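Local coordinates for Lin1840 protein (Listeria innocua serovar 6a, PDB 4ZO7) that probably hydrolyses terminal, non-reducing beta-D-glucosyl residues, releasing beta-D-glucose, as a family 3 glycoside hydrolase that also binds magnesium, at residues A[376-381]-A[548-553]. The protein carries 2 engineered substitutions. Numbering follows the deposited sequence.
Sequences VLLENK and GKLSMS. With BGC (beta-D-glucopyranose), chain D.
A single water joins the backbones of Leu377 and Gly548: it accepts from Leu377 N at 2.9 Å and donates to Gly548 O at 2.7 Å, and the two segments share no direct hydrogen bond. Beside this bridge the beta-branched Val376 sets both methyls against the backbone of 548-553. Its CG1, anti to the backbone N (chi1 -179°), packs 3.8 Å from Gly548 O, while CG2 lies 3.9 Å from Gly548 C, against the Gly548-Lys549 peptide. Gly548 has no side chain, which suits so close an approach of the valine to its backbone. Farther along, Leu550 CD2 reaches Val376 CG1 at 4.0 Å and Leu378 CD2 at 4.1 Å; Leu550 crosses each of those side chains at about a right angle, and with Val376 CG1 the two leucine forks make a small apolar cluster, which Tyr596 also touches. Lys549 turns away from the strand, its long chain carrying the charge from a buried backbone to a salt bridge with Glu640. The backbones of Leu378 and Glu379 both pair with Leu522 of the adjoining strand, a classic beta bulge. Glu379 leaves the contact, and its chain, bent at chi2 (-77°), offers OE2 to O4 of a bound beta-D-glucopyranose at 2.7 Å; Tyr596 OH also bonds to OE2. Strand 376-380 is an outermost strand of the six-stranded mixed sheet in the C-terminal family 3 region, antiparallel to 521-524; the loop 548-553 runs past its start, where helix 103-109 touches Val376 and Ser551 and strand 638-648 meets Lys549.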
# COMPACT_ATOMS: atom_id res chain seq x y z
N VAL A 376 6.07 -23.68 12.99
CA VAL A 376 7.40 -23.17 12.58
C VAL A 376 8.30 -22.87 13.80
O VAL A 376 7.97 -22.07 14.62
CB VAL A 376 7.27 -21.87 11.75
CG1 VAL A 376 8.65 -21.37 11.30
CG2 VAL A 376 6.30 -22.08 10.59
N LEU A 377 9.45 -23.52 13.89
CA LEU A 377 10.44 -23.21 14.90
C LEU A 377 11.21 -22.01 14.45
O LEU A 377 11.94 -22.11 13.46
CB LEU A 377 11.43 -24.38 15.14
CG LEU A 377 12.48 -24.26 16.28
CD1 LEU A 377 11.74 -24.12 17.61
CD2 LEU A 377 13.39 -25.49 16.24
N LEU A 378 11.08 -20.90 15.18
CA LEU A 378 11.70 -19.61 14.85
C LEU A 378 13.06 -19.35 15.55
O LEU A 378 13.95 -18.74 14.98
CB LEU A 378 10.66 -18.47 15.11
CG LEU A 378 9.41 -18.57 14.23
CD1 LEU A 378 8.41 -17.44 14.50
CD2 LEU A 378 9.80 -18.45 12.79
N GLU A 379 13.17 -19.77 16.82
CA GLU A 379 14.44 -19.65 17.58
C GLU A 379 14.64 -20.88 18.47
O GLU A 379 13.69 -21.44 19.00
CB GLU A 379 14.52 -18.39 18.46
CG GLU A 379 14.18 -17.03 17.82
CD GLU A 379 15.29 -16.44 16.94
OE1 GLU A 379 16.45 -16.98 16.93
OE2 GLU A 379 14.98 -15.41 16.25
N ASN A 380 15.89 -21.26 18.68
CA ASN A 380 16.20 -22.32 19.64
C ASN A 380 17.66 -22.18 19.99
O ASN A 380 18.52 -22.78 19.37
CB ASN A 380 15.93 -23.69 19.02
CG ASN A 380 15.99 -24.82 20.01
OD1 ASN A 380 15.89 -24.61 21.21
ND2 ASN A 380 16.15 -26.03 19.50
N LYS A 381 17.91 -21.32 20.97
CA LYS A 381 19.26 -21.02 21.42
C LYS A 381 19.77 -22.08 22.37
O LYS A 381 19.07 -22.56 23.24
CB LYS A 381 19.29 -19.64 22.08
CG LYS A 381 18.92 -18.56 21.07
CD LYS A 381 18.57 -17.21 21.68
CE LYS A 381 17.51 -16.49 20.86
NZ LYS A 381 17.22 -15.11 21.37
N GLY A 548 8.13 -26.95 9.71
CA GLY A 548 7.37 -25.94 8.95
C GLY A 548 8.28 -24.76 8.62
O GLY A 548 9.29 -24.55 9.29
N LYS A 549 7.95 -24.04 7.53
CA LYS A 549 8.68 -22.83 7.07
C LYS A 549 7.72 -21.70 6.87
O LYS A 549 6.57 -21.91 6.51
CB LYS A 549 9.38 -23.09 5.76
CG LYS A 549 10.32 -24.30 5.70
CD LYS A 549 11.59 -24.24 6.55
CE LYS A 549 12.58 -25.32 6.11
NZ LYS A 549 13.87 -25.17 6.86
N LEU A 550 8.12 -20.47 7.08
CA LEU A 550 7.17 -19.35 6.96
C LEU A 550 6.72 -19.27 5.54
O LEU A 550 7.56 -19.21 4.65
CB LEU A 550 7.82 -18.03 7.38
CG LEU A 550 8.16 -17.99 8.90
CD1 LEU A 550 8.94 -16.73 9.17
CD2 LEU A 550 6.97 -18.08 9.86
N SER A 551 5.42 -19.17 5.32
CA SER A 551 4.88 -18.87 3.99
C SER A 551 4.46 -17.39 3.83
O SER A 551 3.93 -16.98 2.79
CB SER A 551 3.71 -19.78 3.72
OG SER A 551 2.73 -19.49 4.66
N MET A 552 4.76 -16.60 4.89
CA MET A 552 4.50 -15.20 4.94
C MET A 552 5.59 -14.51 5.77
O MET A 552 5.95 -14.99 6.82
CB MET A 552 3.12 -14.91 5.47
CG MET A 552 2.71 -13.46 5.14
SD MET A 552 0.96 -13.21 5.48
CE MET A 552 0.62 -11.61 4.80
N SER A 553 6.13 -13.40 5.27
CA SER A 553 7.18 -12.68 5.94
C SER A 553 6.70 -12.07 7.31
O SER A 553 5.50 -11.66 7.48
CB SER A 553 7.70 -11.56 5.01
OG SER A 553 8.27 -12.08 3.86
C2 BGC D . 17.80 -15.98 12.71
C3 BGC D . 17.28 -15.51 14.08
C4 BGC D . 17.42 -14.00 14.21
C5 BGC D . 16.79 -13.33 12.97
C6 BGC D . 16.84 -11.81 13.02
C1 BGC D . 17.10 -15.24 11.58
O1 BGC D . 17.53 -15.74 10.30
O2 BGC D . 17.58 -17.38 12.56
O3 BGC D . 17.91 -16.22 15.16
O4 BGC D . 16.63 -13.55 15.30
O5 BGC D . 17.35 -13.83 11.75
O6 BGC D . 16.18 -11.30 11.86
O HOH W 1 10.24 -25.28 11.74